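Long-range contacts in taurine:2-oxoglutarate aminotransferase (Bifidobacterium kashiwanohense PV20-2, PDB 6JIX), which probably transfers the amino group of taurine to 2-oxoglutarate, as a class-III aminotransferase that works with pyridoxal 5'-phosphate: residues L55-N60 / N417-L422; C251-A256 / D275-A280; F258-K263 / G368-L373; G286-G291 / T318-A323. One frame throughout, in Å; residues are numbered along the deposited sequence.

Overall arrangement
The four contacts lie around the pyridoxal phosphate site of one subunit. Contact 1 closes the longest loop of the four, and the others nest inside it. Contacts 2 and 3 interleave along the sequence, while contact 4 opens after contact 2 has closed and falls within the loop of contact 3. Contacts 1 and 3, with centres 9 Å apart, meet through the neighbouring strands 415-418 and 370-376. Contact 2 belongs to the seven-stranded sheet, its centre about 14 Å from that of contact 3 and 16 Å from that of contact 4, whose segment 286-291 leads into strand 291-296. Contacts 1 and 4 both touch the second subunit, so the dimer interface comes close to the cofactor.

Contact 1 (L55-N60 / N417-L422); sequences LLVCSN and NICPPL. With GLU (glutamic acid), chain N.
Asn-60, Val-57 and Leu-422 contribute most of the surface buried here. Asn-60 and Leu-422 are joined first through the main chain: Leu-422 N donates to Asn-60 O at 2.8 Å, with a bent N-H...O angle of 136° and the donor tilted 25° from the carbonyl plane. Their side chains then run side by side in the same direction, and Asn-60 ND2 lies 4.0 Å from Leu-422 CD1. The amide of Asn-60 has its main polar partner elsewhere, since OD1 accepts from Arg-260 NH2. At the other end, both methyls of Val-57 face the side chain of Cys-419: CG1 comes within 3.8 Å of Cys-419 CB, and CG2 stands 4.1 Å from Cys-419 SG. With CG1 opposite the backbone N (chi1 -160°), the two branches share this one small side chain. Cutting Val-57 back to alanine takes both methyls away and would probably leave a gap beside Cys-419 and Phe-370. Just before Val-57, Leu-56 CD2 lies 3.3 Å from OE1 of the bound glutamate, whose pocket also includes Leu-55. The chemistry is thus divided: one backbone bond fixes the 60/422 end, and apolar packing alone joins Val-57 to Cys-419 close to the ligand pocket.

Contact 2 (C251-A256 / D275-A280); sequences CDEVMA and DMFTFA. With PLP (pyridoxal-5'-phosphate), chain G.
Two torsions bring Asp-252 and Thr-278 together: the carboxylate swings away from its own backbone N (chi1 -178°), while Thr-278 holds OG1 between N and the carbonyl carbon (chi1 57°). The side chains cross obliquely, with Thr-278 OG1 at 3.6 Å from Asp-252 CG, and that hydroxyl is hydrogen-bonded to Asn-120 OD1. The carboxylate is divided between two tasks. Asp-252 OD1 accepts from Val-254 N at 2.8 Å (N-H...O 160°), an Asx turn that steers the chain as it leaves the strand; Asp-252 OD2 lies 2.7 Å from the cofactor's pyridine N1 and is also hydrogen-bonded to Asn-120 ND2 and His-144 ND1. Without the carboxylate, as with an alanine here, N1 of the cofactor would probably lose its acidic partner and Val-254 N the acceptor of the turn. Val-254 rests on a face of the pyridine ring, its CG1 3.7 Å from C5, and its CG2 faces the backbone of Phe-279 and Ala-280. The backbones run parallel: Thr-278 N donates to Cys-251 O at 3.0 Å, and Glu-253 N donates to Thr-278 O at 2.6 Å. In the seven-stranded sheet of this fold-type I enzyme, strand 276-279 lies between parallel 248-252 and antiparallel 291-296, and Phe-277 and Phe-279 pack against helix 89-102.

Contact 3 (F258-K263 / G368-L373); sequences FGRTGK and GLFSAL
Arg-260 passes across Phe-370 at about a right angle, and its aliphatic part makes the touch: CG sits 3.5 Å from Phe-370 CD1. The guanidinium and ring planes are 55° apart, so the two flat groups are not stacked. Bends at chi2 and chi3 turn the chain past the ring and carry NH1 to the backbone of Leu-369. There Arg-260 NH1 donates to Leu-369 O at 2.8 Å. The oxygen lies practically within the guanidinium plane, whereas NH1 approaches from above the carbonyl plane, 38° out of it. Leu-369 N returns a bond to Arg-260 O at 3.0 Å, so the two residues are tied in both directions. Thr-261 lies alongside Phe-370, with CG2 3.9 Å from Phe-370 CD2. Gly-368 lies against the type I turn 259-262, with a positive phi that glycine adopts readily. NH1 has a second acceptor in Pro-420 O, linking the turn to the chain beyond strand 415-418. Strand 370-376 is central in a three-stranded antiparallel sheet, flanked by 361-367 and 415-418, and helix 336-357 covers Leu-369 through Met-343.

Contact 4 (G286-G291 / T318-A323); sequences GYVPLG and TLACAA
Val-288 packs on Ala-320 where the loop leading into strand 291-296 meets the start of helix 318-333, a loop-on-helix contact within the fold-type I aminotransferase architecture. Followed outward, Val-288 presents CB to the helix backbone, 3.8 Å from Ala-320 CA. Its two methyls then part. Val-288 CG1, lying opposite the backbone N (chi1 -172°), drops onto Ala-320 and reaches that residue's CB at 3.4 Å. Val-288 CG2 diverges to a neighbouring patch, with Ala-323 CB at 3.9 Å and Leu-319 CD2 at 4.3 Å. Ala-320 and Ala-323 are one helical turn apart on the same side of the helix, and their small side chains let the valine come close to the main chain. Leu-290, two residues further on, also packs on Ala-320, its CB 4.1 Å from Ala-320 CB. The side-chain packing is apolar, 281 Å² is buried in total, and the segments share no hydrogen bond.

The same residues serve the dimer. Val-288 also packs on Leu-319 of the second subunit, Leu-319 packs on Tyr-287 of that subunit, and Gly-286 O accepts a hydrogen bond from His-317 NE2 of that subunit. Within the chain, helix 66-78 adds Ile-72 beside Val-288, and helix 89-102 adds Leu-94 beside Leu-290. At the end of Leu-290, CD2 lies 3.7 Å from the carbonyl oxygen of Ala-320.

Contact 1 (L55-N60 / N417-L422)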
loop_
_atom_site.group_PDB
_atom_site.type_symbol
_atom_site.label_atom_id
_atom_site.label_comp_id
_atom_site.label_asym_id
_atom_site.label_seq_id
_atom_site.Cartn_x
_atom_site.Cartn_y
_atom_site.Cartn_z
ATOM N N LEU A 55 1.079 6.660 18.331
ATOM C CA LEU A 55 1.110 7.329 17.031
ATOM C C LEU A 55 -0.275 7.253 16.381
ATOM O O LEU A 55 -1.177 7.999 16.779
ATOM C CB LEU A 55 2.213 6.750 16.141
ATOM C CG LEU A 55 3.641 7.024 16.631
ATOM C CD1 LEU A 55 4.666 6.637 15.555
ATOM C CD2 LEU A 55 3.787 8.480 17.036
ATOM N N LEU A 56 -0.491 6.335 15.435
ATOM C CA LEU A 56 -1.836 6.179 14.893
ATOM C C LEU A 56 -2.466 4.888 15.414
ATOM O O LEU A 56 -3.046 4.113 14.644
ATOM C CB LEU A 56 -1.790 6.223 13.355
ATOM C CG LEU A 56 -1.459 7.646 12.871
ATOM C CD1 LEU A 56 -0.905 7.739 11.430
ATOM C CD2 LEU A 56 -2.665 8.581 13.078
ATOM N N VAL A 57 -2.393 4.679 16.733
ATOM C CA VAL A 57 -2.810 3.427 17.365
ATOM C C VAL A 57 -2.136 2.258 16.643
ATOM O O VAL A 57 -2.790 1.260 16.317
ATOM C CB VAL A 57 -4.349 3.269 17.375
ATOM C CG1 VAL A 57 -4.765 2.268 18.417
ATOM C CG2 VAL A 57 -5.036 4.598 17.644
ATOM N N CYS A 58 -0.827 2.369 16.382
ATOM C CA CYS A 58 -0.102 1.324 15.658
ATOM C C CYS A 58 1.162 0.871 16.388
ATOM O O CYS A 58 1.556 -0.296 16.285
ATOM C CB CYS A 58 0.269 1.785 14.242
ATOM S SG CYS A 58 1.186 3.342 14.170
ATOM N N SER A 59 1.816 1.777 17.119
ATOM C CA SER A 59 3.066 1.435 17.803
ATOM C C SER A 59 2.768 0.630 19.074
ATOM O O SER A 59 3.082 1.023 20.196
ATOM C CB SER A 59 3.850 2.704 18.097
ATOM O OG SER A 59 4.172 3.372 16.880
ATOM N N ASN A 60 2.237 -0.576 18.860
ATOM C CA ASN A 60 1.637 -1.345 19.941
ATOM C C ASN A 60 2.657 -1.747 21.005
ATOM O O ASN A 60 2.302 -1.878 22.186
ATOM C CB ASN A 60 0.944 -2.577 19.356
ATOM C CG ASN A 60 -0.483 -2.277 18.877
ATOM O OD1 ASN A 60 -0.856 -1.123 18.672
ATOM N ND2 ASN A 60 -1.280 -3.324 18.709
ATOM N N ASN A 417 -8.924 10.299 21.870
ATOM C CA ASN A 417 -8.486 8.926 22.046
ATOM C C ASN A 417 -7.471 8.844 23.169
ATOM O O ASN A 417 -6.685 9.770 23.394
ATOM C CB ASN A 417 -7.853 8.375 20.766
ATOM C CG ASN A 417 -8.812 8.380 19.598
ATOM O OD1 ASN A 417 -9.999 8.095 19.764
ATOM N ND2 ASN A 417 -8.304 8.697 18.402
ATOM N N ILE A 418 -7.486 7.717 23.870
ATOM C CA ILE A 418 -6.398 7.347 24.754
ATOM C C ILE A 418 -6.075 5.897 24.415
ATOM O O ILE A 418 -6.814 4.980 24.785
ATOM C CB ILE A 418 -6.733 7.537 26.232
ATOM C CG1 ILE A 418 -7.077 9.006 26.498
ATOM C CG2 ILE A 418 -5.537 7.141 27.078
ATOM C CD1 ILE A 418 -8.596 9.316 26.496
ATOM N N CYS A 419 -4.992 5.694 23.664
ATOM C CA CYS A 419 -4.574 4.377 23.191
ATOM C C CYS A 419 -3.065 4.282 23.356
ATOM O O CYS A 419 -2.313 4.256 22.371
ATOM C CB CYS A 419 -4.982 4.171 21.732
ATOM S SG CYS A 419 -6.714 4.482 21.382
ATOM N N PRO A 420 -2.587 4.213 24.600
ATOM C CA PRO A 420 -1.139 4.197 24.853
ATOM C C PRO A 420 -0.523 2.868 24.459
ATOM O O PRO A 420 -1.225 1.857 24.316
ATOM C CB PRO A 420 -1.046 4.421 26.369
ATOM C CG PRO A 420 -2.347 3.858 26.898
ATOM C CD PRO A 420 -3.376 4.177 25.847
ATOM N N PRO A 421 0.794 2.820 24.284
ATOM C CA PRO A 421 1.433 1.555 23.905
ATOM C C PRO A 421 1.133 0.453 24.912
ATOM O O PRO A 421 1.056 0.691 26.119
ATOM C CB PRO A 421 2.925 1.905 23.872
ATOM C CG PRO A 421 2.951 3.386 23.680
ATOM C CD PRO A 421 1.765 3.915 24.409
ATOM N N LEU A 422 0.959 -0.764 24.385
ATOM C CA LEU A 422 0.612 -1.930 25.181
ATOM C C LEU A 422 1.667 -2.260 26.220
ATOM O O LEU A 422 1.390 -3.069 27.111
ATOM C CB LEU A 422 0.405 -3.144 24.267
ATOM C CG LEU A 422 -0.644 -2.964 23.155
ATOM C CD1 LEU A 422 -1.122 -4.292 22.587
ATOM C CD2 LEU A 422 -1.825 -2.148 23.668
HETATM N N GLU N . -0.946 13.294 17.233
HETATM C CA GLU N . -0.772 11.854 17.182
HETATM C C GLU N . 0.688 11.452 17.409
HETATM O O GLU N . 1.091 11.036 18.556
HETATM C CB GLU N . -1.201 11.391 15.798
HETATM C CG GLU N . -0.613 12.315 14.751
HETATM C CD GLU N . -1.149 11.994 13.365
HETATM O OE1 GLU N . -2.396 11.861 13.287
HETATM O OE2 GLU N . -0.390 11.860 12.338
HETATM O OXT GLU N . 1.472 11.536 16.432
#

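Contact 2 (C251-A256 / D275-A280)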
loop_
_atom_site.group_PDB
_atom_site.type_symbol
_atom_site.label_atom_id
_atom_site.label_comp_id
_atom_site.label_asym_id
_atom_site.label_seq_id
_atom_site.Cartn_x
_atom_site.Cartn_y
_atom_site.Cartn_z
ATOM N N CYS A 251 -14.154 -8.602 9.280
ATOM C CA CYS A 251 -13.834 -7.670 10.350
ATOM C C CYS A 251 -12.518 -6.974 10.032
ATOM O O CYS A 251 -11.553 -7.610 9.598
ATOM C CB CYS A 251 -13.726 -8.375 11.702
ATOM S SG CYS A 251 -15.264 -9.015 12.316
ATOM N N ASP A 252 -12.496 -5.659 10.237
ATOM C CA ASP A 252 -11.296 -4.852 10.049
ATOM C C ASP A 252 -10.576 -4.745 11.397
ATOM O O ASP A 252 -11.052 -4.072 12.315
ATOM C CB ASP A 252 -11.686 -3.488 9.474
ATOM C CG ASP A 252 -10.490 -2.592 9.193
ATOM O OD1 ASP A 252 -9.445 -2.764 9.858
ATOM O OD2 ASP A 252 -10.606 -1.699 8.319
ATOM N N GLU A 253 -9.425 -5.410 11.516
ATOM C CA GLU A 253 -8.610 -5.371 12.723
ATOM C C GLU A 253 -7.420 -4.435 12.577
ATOM O O GLU A 253 -6.493 -4.495 13.390
ATOM C CB GLU A 253 -8.096 -6.771 13.082
ATOM C CG GLU A 253 -9.159 -7.789 13.418
ATOM C CD GLU A 253 -9.597 -7.699 14.855
ATOM O OE1 GLU A 253 -8.726 -7.457 15.715
ATOM O OE2 GLU A 253 -10.811 -7.857 15.127
ATOM N N VAL A 254 -7.425 -3.565 11.566
ATOM C CA VAL A 254 -6.245 -2.742 11.308
ATOM C C VAL A 254 -5.867 -1.939 12.555
ATOM O O VAL A 254 -4.686 -1.839 12.914
ATOM C CB VAL A 254 -6.478 -1.833 10.085
ATOM C CG1 VAL A 254 -5.480 -0.674 10.070
ATOM C CG2 VAL A 254 -6.377 -2.646 8.798
ATOM N N MET A 255 -6.852 -1.337 13.218
ATOM C CA MET A 255 -6.580 -0.535 14.401
ATOM C C MET A 255 -6.749 -1.309 15.704
ATOM O O MET A 255 -5.989 -1.089 16.648
ATOM C CB MET A 255 -7.480 0.706 14.431
ATOM C CG MET A 255 -7.329 1.505 15.718
ATOM S SD MET A 255 -7.813 3.247 15.606
ATOM C CE MET A 255 -6.915 3.719 14.133
ATOM N N ALA A 256 -7.706 -2.226 15.772
ATOM C CA ALA A 256 -8.040 -2.889 17.024
ATOM C C ALA A 256 -7.316 -4.215 17.211
ATOM O O ALA A 256 -7.517 -4.868 18.242
ATOM C CB ALA A 256 -9.553 -3.109 17.120
ATOM N N ASP A 275 -15.400 -14.469 8.382
ATOM C CA ASP A 275 -14.873 -15.232 7.258
ATOM C C ASP A 275 -13.503 -14.731 6.833
ATOM O O ASP A 275 -12.673 -15.512 6.342
ATOM C CB ASP A 275 -15.850 -15.180 6.097
ATOM C CG ASP A 275 -17.136 -15.860 6.424
ATOM O OD1 ASP A 275 -17.209 -17.092 6.182
ATOM O OD2 ASP A 275 -18.052 -15.170 6.940
ATOM N N MET A 276 -13.239 -13.449 7.061
ATOM C CA MET A 276 -11.971 -12.823 6.749
ATOM C C MET A 276 -11.778 -11.702 7.747
ATOM O O MET A 276 -12.743 -11.175 8.294
ATOM C CB MET A 276 -11.952 -12.264 5.323
ATOM C CG MET A 276 -11.706 -13.301 4.255
ATOM S SD MET A 276 -11.659 -12.581 2.613
ATOM C CE MET A 276 -13.392 -12.147 2.348
ATOM N N PHE A 277 -10.531 -11.377 8.036
ATOM C CA PHE A 277 -10.304 -10.140 8.756
ATOM C C PHE A 277 -8.987 -9.551 8.282
ATOM O O PHE A 277 -8.081 -10.270 7.839
ATOM C CB PHE A 277 -10.343 -10.318 10.285
ATOM C CG PHE A 277 -9.312 -11.260 10.833
ATOM C CD1 PHE A 277 -9.534 -12.624 10.837
ATOM C CD2 PHE A 277 -8.127 -10.772 11.388
ATOM C CE1 PHE A 277 -8.574 -13.495 11.352
ATOM C CE2 PHE A 277 -7.163 -11.631 11.901
ATOM C CZ PHE A 277 -7.385 -12.996 11.886
ATOM N N THR A 278 -8.909 -8.229 8.362
ATOM C CA THR A 278 -7.805 -7.466 7.817
ATOM C C THR A 278 -7.043 -6.803 8.959
ATOM O O THR A 278 -7.604 -6.489 10.017
ATOM C CB THR A 278 -8.311 -6.422 6.845
ATOM O OG1 THR A 278 -9.255 -5.593 7.530
ATOM C CG2 THR A 278 -8.995 -7.080 5.631
ATOM N N PHE A 279 -5.755 -6.594 8.720
ATOM C CA PHE A 279 -4.837 -6.123 9.740
ATOM C C PHE A 279 -3.748 -5.329 9.045
ATOM O O PHE A 279 -3.519 -5.488 7.843
ATOM C CB PHE A 279 -4.220 -7.279 10.548
ATOM C CG PHE A 279 -3.358 -8.210 9.718
ATOM C CD1 PHE A 279 -3.882 -9.356 9.122
ATOM C CD2 PHE A 279 -2.028 -7.921 9.521
ATOM C CE1 PHE A 279 -3.075 -10.189 8.354
ATOM C CE2 PHE A 279 -1.227 -8.746 8.753
ATOM C CZ PHE A 279 -1.752 -9.880 8.174
ATOM N N ALA A 280 -3.143 -4.414 9.802
ATOM C CA ALA A 280 -1.866 -3.802 9.468
ATOM C C ALA A 280 -1.066 -3.463 10.719
ATOM O O ALA A 280 -0.122 -4.169 11.084
ATOM C CB ALA A 280 -2.085 -2.519 8.648
HETATM N N1 PLP G . -8.862 0.348 8.795
HETATM C C2 PLP G . -8.851 0.961 9.982
HETATM C C2A PLP G . -9.744 0.477 11.111
HETATM C C3 PLP G . -8.007 2.076 10.208
HETATM O O3 PLP G . -7.977 2.733 11.424
HETATM C C4 PLP G . -7.182 2.528 9.202
HETATM C C4A PLP G . -6.265 3.753 9.486
HETATM O O4A PLP G . -6.584 4.587 10.334
HETATM C C5 PLP G . -7.225 1.840 7.950
HETATM C C6 PLP G . -8.076 0.740 7.776
HETATM C C5A PLP G . -6.297 2.318 6.775
HETATM O O4P PLP G . -5.034 1.807 7.059
HETATM P P PLP G . -3.730 2.389 6.278
HETATM O O1P PLP G . -2.551 1.569 6.574
HETATM O O2P PLP G . -3.875 2.261 4.814
HETATM O O3P PLP G . -3.527 4.005 6.700
#

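Contact 3 (F258-K263 / G368-L373)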
loop_
_atom_site.group_PDB
_atom_site.type_symbol
_atom_site.label_atom_id
_atom_site.label_comp_id
_atom_site.label_asym_id
_atom_site.label_seq_id
_atom_site.Cartn_x
_atom_site.Cartn_y
_atom_site.Cartn_z
ATOM N N PHE A 258 -3.975 -6.989 17.532
ATOM C CA PHE A 258 -2.683 -7.167 18.191
ATOM C C PHE A 258 -2.652 -6.543 19.593
ATOM O O PHE A 258 -1.838 -5.675 19.914
ATOM C CB PHE A 258 -1.570 -6.656 17.272
ATOM C CG PHE A 258 -1.480 -7.455 16.001
ATOM C CD1 PHE A 258 -0.966 -8.734 16.017
ATOM C CD2 PHE A 258 -2.014 -6.971 14.814
ATOM C CE1 PHE A 258 -0.934 -9.495 14.858
ATOM C CE2 PHE A 258 -1.984 -7.729 13.650
ATOM C CZ PHE A 258 -1.446 -8.987 13.669
ATOM N N GLY A 259 -3.559 -7.037 20.444
ATOM C CA GLY A 259 -3.539 -6.736 21.858
ATOM C C GLY A 259 -4.214 -5.448 22.254
ATOM O O GLY A 259 -4.370 -5.195 23.458
ATOM N N ARG A 260 -4.589 -4.614 21.281
ATOM C CA ARG A 260 -5.169 -3.307 21.570
ATOM C C ARG A 260 -6.296 -3.387 22.606
ATOM O O ARG A 260 -6.393 -2.532 23.500
ATOM C CB ARG A 260 -5.669 -2.688 20.264
ATOM C CG ARG A 260 -6.157 -1.269 20.423
ATOM C CD ARG A 260 -5.302 -0.553 21.442
ATOM N NE ARG A 260 -3.975 -0.322 20.912
ATOM C CZ ARG A 260 -3.110 0.512 21.463
ATOM N NH1 ARG A 260 -3.464 1.171 22.556
ATOM N NH2 ARG A 260 -1.909 0.688 20.917
ATOM N N THR A 261 -7.146 -4.415 22.512
ATOM C CA THR A 261 -8.349 -4.536 23.332
ATOM C C THR A 261 -8.209 -5.536 24.471
ATOM O O THR A 261 -9.198 -5.798 25.167
ATOM C CB THR A 261 -9.544 -4.946 22.461
ATOM O OG1 THR A 261 -9.408 -6.327 22.066
ATOM C CG2 THR A 261 -9.660 -4.015 21.215
ATOM N N GLY A 262 -7.034 -6.143 24.643
ATOM C CA GLY A 262 -6.831 -7.193 25.618
ATOM C C GLY A 262 -6.900 -8.598 25.054
ATOM O O GLY A 262 -6.562 -9.553 25.761
ATOM N N LYS A 263 -7.309 -8.749 23.804
ATOM C CA LYS A 263 -7.276 -10.013 23.089
ATOM C C LYS A 263 -6.406 -9.826 21.853
ATOM O O LYS A 263 -6.139 -8.696 21.426
ATOM C CB LYS A 263 -8.703 -10.460 22.703
ATOM C CG LYS A 263 -9.522 -11.078 23.852
ATOM C CD LYS A 263 -9.696 -12.590 23.649
ATOM C CE LYS A 263 -10.506 -13.222 24.754
ATOM N NZ LYS A 263 -11.383 -12.198 25.350
ATOM N N GLY A 368 -9.409 -2.813 27.069
ATOM C CA GLY A 368 -7.955 -2.913 27.056
ATOM C C GLY A 368 -7.330 -1.531 27.144
ATOM O O GLY A 368 -7.646 -0.717 28.021
ATOM N N LEU A 369 -6.407 -1.256 26.241
ATOM C CA LEU A 369 -5.846 0.079 26.117
ATOM C C LEU A 369 -6.399 0.775 24.870
ATOM O O LEU A 369 -5.686 1.484 24.164
ATOM C CB LEU A 369 -4.319 0.016 26.129
ATOM C CG LEU A 369 -3.762 -0.402 27.499
ATOM C CD1 LEU A 369 -2.277 -0.705 27.451
ATOM C CD2 LEU A 369 -4.051 0.671 28.531
ATOM N N PHE A 370 -7.688 0.551 24.597
ATOM C CA PHE A 370 -8.435 1.102 23.462
ATOM C C PHE A 370 -9.594 1.920 24.041
ATOM O O PHE A 370 -10.623 1.359 24.441
ATOM C CB PHE A 370 -8.932 -0.034 22.565
ATOM C CG PHE A 370 -9.211 0.369 21.143
ATOM C CD1 PHE A 370 -8.432 1.326 20.498
ATOM C CD2 PHE A 370 -10.247 -0.232 20.436
ATOM C CE1 PHE A 370 -8.697 1.684 19.166
ATOM C CE2 PHE A 370 -10.515 0.123 19.111
ATOM C CZ PHE A 370 -9.741 1.083 18.476
ATOM N N SER A 371 -9.459 3.245 24.058
ATOM C CA SER A 371 -10.350 4.061 24.873
ATOM C C SER A 371 -10.528 5.436 24.251
ATOM O O SER A 371 -9.685 5.899 23.477
ATOM C CB SER A 371 -9.802 4.209 26.300
ATOM O OG SER A 371 -8.884 5.292 26.372
ATOM N N ALA A 372 -11.632 6.091 24.620
ATOM C CA ALA A 372 -11.951 7.422 24.118
ATOM C C ALA A 372 -12.941 8.117 25.047
ATOM O O ALA A 372 -13.748 7.474 25.726
ATOM C CB ALA A 372 -12.524 7.364 22.696
ATOM N N LEU A 373 -12.885 9.444 25.044
ATOM C CA LEU A 373 -13.836 10.287 25.748
ATOM C C LEU A 373 -14.673 11.071 24.743
ATOM O O LEU A 373 -14.132 11.639 23.779
ATOM C CB LEU A 373 -13.112 11.251 26.682
ATOM C CG LEU A 373 -12.243 10.612 27.769
ATOM C CD1 LEU A 373 -11.602 11.699 28.633
ATOM C CD2 LEU A 373 -13.024 9.605 28.618
#

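Contact 4 (G286-G291 / T318-A323)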
loop_
_atom_site.group_PDB
_atom_site.type_symbol
_atom_site.label_atom_id
_atom_site.label_comp_id
_atom_site.label_asym_id
_atom_site.label_seq_id
_atom_site.Cartn_x
_atom_site.Cartn_y
_atom_site.Cartn_z
ATOM N N GLY A 286 4.291 -0.835 13.158
ATOM C CA GLY A 286 4.624 0.207 12.216
ATOM C C GLY A 286 6.083 0.253 11.819
ATOM O O GLY A 286 6.459 1.100 11.002
ATOM N N TYR A 287 6.912 -0.632 12.373
ATOM C CA TYR A 287 8.344 -0.555 12.138
ATOM C C TYR A 287 8.685 -0.834 10.680
ATOM O O TYR A 287 9.656 -0.274 10.165
ATOM C CB TYR A 287 9.087 -1.533 13.048
ATOM C CG TYR A 287 9.103 -1.211 14.529
ATOM C CD1 TYR A 287 8.203 -0.310 15.101
ATOM C CD2 TYR A 287 10.019 -1.846 15.376
ATOM C CE1 TYR A 287 8.235 -0.045 16.478
ATOM C CE2 TYR A 287 10.059 -1.597 16.748
ATOM C CZ TYR A 287 9.174 -0.703 17.296
ATOM O OH TYR A 287 9.243 -0.480 18.658
ATOM N N VAL A 288 7.905 -1.679 10.006
ATOM C CA VAL A 288 8.005 -1.904 8.562
ATOM C C VAL A 288 6.587 -2.026 8.020
ATOM O O VAL A 288 5.762 -2.720 8.636
ATOM C CB VAL A 288 8.811 -3.169 8.231
ATOM C CG1 VAL A 288 9.066 -3.273 6.719
ATOM C CG2 VAL A 288 10.103 -3.191 9.009
ATOM N N PRO A 289 6.262 -1.394 6.888
ATOM C CA PRO A 289 4.896 -1.483 6.341
ATOM C C PRO A 289 4.483 -2.927 6.094
ATOM O O PRO A 289 5.138 -3.662 5.347
ATOM C CB PRO A 289 4.996 -0.697 5.030
ATOM C CG PRO A 289 6.074 0.286 5.284
ATOM C CD PRO A 289 7.083 -0.416 6.156
ATOM N N LEU A 290 3.360 -3.321 6.693
ATOM C CA LEU A 290 2.847 -4.671 6.504
ATOM C C LEU A 290 1.371 -4.691 6.855
ATOM O O LEU A 290 0.946 -4.055 7.823
ATOM C CB LEU A 290 3.607 -5.683 7.370
ATOM C CG LEU A 290 3.218 -7.155 7.221
ATOM C CD1 LEU A 290 3.377 -7.662 5.785
ATOM C CD2 LEU A 290 4.014 -8.025 8.206
ATOM N N GLY A 291 0.598 -5.390 6.040
ATOM C CA GLY A 291 -0.807 -5.608 6.309
ATOM C C GLY A 291 -1.207 -6.965 5.774
ATOM O O GLY A 291 -0.341 -7.694 5.275
ATOM N N THR A 318 9.846 -9.516 2.702
ATOM C CA THR A 318 10.652 -10.349 3.590
ATOM C C THR A 318 11.060 -9.600 4.853
ATOM O O THR A 318 10.824 -10.082 5.967
ATOM C CB THR A 318 11.866 -10.878 2.836
ATOM O OG1 THR A 318 11.429 -11.319 1.544
ATOM C CG2 THR A 318 12.480 -12.067 3.573
ATOM N N LEU A 319 11.678 -8.427 4.713
ATOM C CA LEU A 319 12.002 -7.630 5.897
ATOM C C LEU A 319 10.767 -7.391 6.753
ATOM O O LEU A 319 10.786 -7.588 7.968
ATOM C CB LEU A 319 12.618 -6.294 5.491
ATOM C CG LEU A 319 13.374 -5.612 6.621
ATOM C CD1 LEU A 319 14.757 -6.222 6.747
ATOM C CD2 LEU A 319 13.441 -4.108 6.390
ATOM N N ALA A 320 9.673 -6.973 6.121
ATOM C CA ALA A 320 8.471 -6.651 6.872
ATOM C C ALA A 320 8.003 -7.855 7.669
ATOM O O ALA A 320 7.633 -7.724 8.839
ATOM C CB ALA A 320 7.373 -6.170 5.924
ATOM N N CYS A 321 8.018 -9.039 7.044
ATOM C CA CYS A 321 7.589 -10.254 7.731
ATOM C C CYS A 321 8.507 -10.596 8.890
ATOM O O CYS A 321 8.029 -10.996 9.961
ATOM C CB CYS A 321 7.523 -11.416 6.751
ATOM S SG CYS A 321 6.070 -11.361 5.721
ATOM N N ALA A 322 9.828 -10.462 8.697
ATOM C CA ALA A 322 10.760 -10.701 9.798
ATOM C C ALA A 322 10.409 -9.825 10.995
ATOM O O ALA A 322 10.360 -10.300 12.137
ATOM C CB ALA A 322 12.206 -10.465 9.355
ATOM N N ALA A 323 10.134 -8.542 10.751
ATOM C CA ALA A 323 9.685 -7.692 11.844
ATOM C C ALA A 323 8.390 -8.224 12.454
ATOM O O ALA A 323 8.222 -8.203 13.682
ATOM C CB ALA A 323 9.517 -6.255 11.358
#